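PDB 4QYI: hypoxanthine phosphoribosyltransferase from Bacillus anthracis, which probably catalyses transfer of a phosphoribosyl group from phosphoribosyl pyrophosphate to hypoxanthine or guanine in purine salvage. Local coordinates for residues 37-42 against 88-93. Residues are numbered along the deposited sequence; the frame is centred on the assembly and turned at random.
Sequences EIVVIA and IDVNIT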
# COMPACT_ATOMS: atom_id res chain seq x y z
N GLU A 37 10.07 -5.56 -18.45
CA GLU A 37 9.61 -4.68 -17.38
C GLU A 37 8.13 -4.98 -17.15
O GLU A 37 7.45 -5.45 -18.06
CB GLU A 37 9.76 -3.22 -17.79
CG GLU A 37 11.18 -2.86 -18.19
CD GLU A 37 11.31 -1.42 -18.65
OE1 GLU A 37 10.43 -0.60 -18.31
OE2 GLU A 37 12.30 -1.11 -19.35
N ILE A 38 7.64 -4.71 -15.94
CA ILE A 38 6.25 -4.96 -15.59
C ILE A 38 5.68 -3.78 -14.85
O ILE A 38 6.38 -3.12 -14.09
CB ILE A 38 6.13 -6.17 -14.65
CG1 ILE A 38 6.69 -7.42 -15.31
CG2 ILE A 38 4.67 -6.41 -14.27
CD1 ILE A 38 6.84 -8.58 -14.34
N VAL A 39 4.40 -3.50 -15.09
CA VAL A 39 3.69 -2.47 -14.35
C VAL A 39 2.68 -3.23 -13.47
O VAL A 39 1.88 -4.02 -13.97
CB VAL A 39 2.91 -1.48 -15.24
CG1 VAL A 39 2.08 -0.52 -14.38
CG2 VAL A 39 3.87 -0.71 -16.15
N VAL A 40 2.75 -2.99 -12.18
CA VAL A 40 1.84 -3.61 -11.23
C VAL A 40 0.84 -2.55 -10.79
O VAL A 40 1.22 -1.46 -10.38
CB VAL A 40 2.56 -4.19 -10.01
CG1 VAL A 40 1.57 -4.62 -8.95
CG2 VAL A 40 3.40 -5.37 -10.42
N ILE A 41 -0.45 -2.84 -10.96
CA ILE A 41 -1.48 -1.92 -10.54
C ILE A 41 -2.29 -2.60 -9.46
O ILE A 41 -3.03 -3.56 -9.70
CB ILE A 41 -2.41 -1.50 -11.68
CG1 ILE A 41 -1.61 -0.76 -12.76
CG2 ILE A 41 -3.50 -0.57 -11.15
CD1 ILE A 41 -2.44 -0.49 -13.97
N ALA A 42 -2.16 -2.07 -8.25
CA ALA A 42 -2.87 -2.61 -7.10
C ALA A 42 -4.20 -1.90 -6.83
O ALA A 42 -4.28 -0.67 -6.85
CB ALA A 42 -1.97 -2.51 -5.88
N ILE A 88 -5.21 5.70 -12.76
CA ILE A 88 -3.77 5.57 -12.74
C ILE A 88 -3.04 6.80 -13.28
O ILE A 88 -3.55 7.51 -14.16
CB ILE A 88 -3.31 4.32 -13.50
CG1 ILE A 88 -3.77 4.35 -14.95
CG2 ILE A 88 -3.83 3.06 -12.82
CD1 ILE A 88 -3.08 3.29 -15.79
N ASP A 89 -1.84 7.01 -12.77
CA ASP A 89 -0.98 8.08 -13.21
C ASP A 89 0.05 7.59 -14.21
O ASP A 89 0.49 8.35 -15.04
CB ASP A 89 -0.16 8.59 -12.02
CG ASP A 89 -1.02 9.09 -10.91
OD1 ASP A 89 -1.88 9.93 -11.21
OD2 ASP A 89 -0.82 8.66 -9.76
N VAL A 90 0.47 6.34 -14.10
CA VAL A 90 1.53 5.82 -14.97
C VAL A 90 1.06 5.44 -16.34
O VAL A 90 -0.11 5.16 -16.57
CB VAL A 90 2.23 4.61 -14.36
CG1 VAL A 90 2.93 4.99 -13.07
CG2 VAL A 90 1.25 3.45 -14.13
N ASN A 91 2.01 5.45 -17.26
CA ASN A 91 1.76 5.05 -18.63
C ASN A 91 1.79 3.54 -18.79
O ASN A 91 2.82 2.92 -18.57
CB ASN A 91 2.85 5.65 -19.52
CG ASN A 91 2.70 5.23 -20.97
OD1 ASN A 91 1.62 4.86 -21.41
ND2 ASN A 91 3.81 5.23 -21.68
N ILE A 92 0.68 2.92 -19.17
CA ILE A 92 0.68 1.48 -19.41
C ILE A 92 0.55 1.13 -20.90
O ILE A 92 0.47 -0.05 -21.26
CB ILE A 92 -0.42 0.74 -18.65
CG1 ILE A 92 -1.80 1.22 -19.10
CG2 ILE A 92 -0.23 0.92 -17.15
CD1 ILE A 92 -2.93 0.45 -18.45
N THR A 93 0.55 2.14 -21.76
CA THR A 93 0.45 1.90 -23.20
C THR A 93 1.67 1.11 -23.69
O THR A 93 2.81 1.53 -23.52
CB THR A 93 0.30 3.22 -23.98
OG1 THR A 93 -0.90 3.86 -23.56
CG2 THR A 93 0.23 2.98 -25.47
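V39 presents one methyl, CG1, to two side chains of the 88-93 loop. The branch lies 3.9 Å from CG2 of I92, whose side chain crosses that of V39 at about a right angle, and 4.1 Å from CG2 of V90, which it meets tip to tip. The chi1 of V39 (174°) sets CG1 trans to the main-chain N and turns it to the loop side, where it meets both methyls, while CG2 comes no nearer than a loose 4.5 Å to the carbonyl O of N91. Two residues along, I41 also bridges two loop residues, crossing both at about a right angle: its CD1 is 4.0 Å from CG2 of I88 and 4.1 Å from CG2 of I92, so the I92 methyl touches both strand residues. I41 CG2 approaches I88 CG2 equally closely. No hydrogen bond joins the segments, and the 198 Å² buried between them is mostly apolar side chain. The strand 38-43 is an inner, parallel strand of the mixed sheet in this phosphoribosyltransferase fold, flanked by 62-71 and 96-101; the loop runs back along one face of it, roughly antiparallel, I88 beside I41 and I92 beside V39. Alternation along the strand accounts for the selection, since V39 and I41 point toward the loop whereas V40 lies against I64 and V100. F117 of helix 108-118 touches I41, I88 and I92, so the helix joins strand and loop in one apolar cluster. Polar bonds shape the loop around these methyls. N91 directs its CB away from the strand and closes an Asx turn, its OD1 accepting from T93 N at 2.9 Å, with the donor 50° out of the carbonyl plane. At the other end of the loop, OD2 of D65 receives the backbone N-H groups of both D89 and V90.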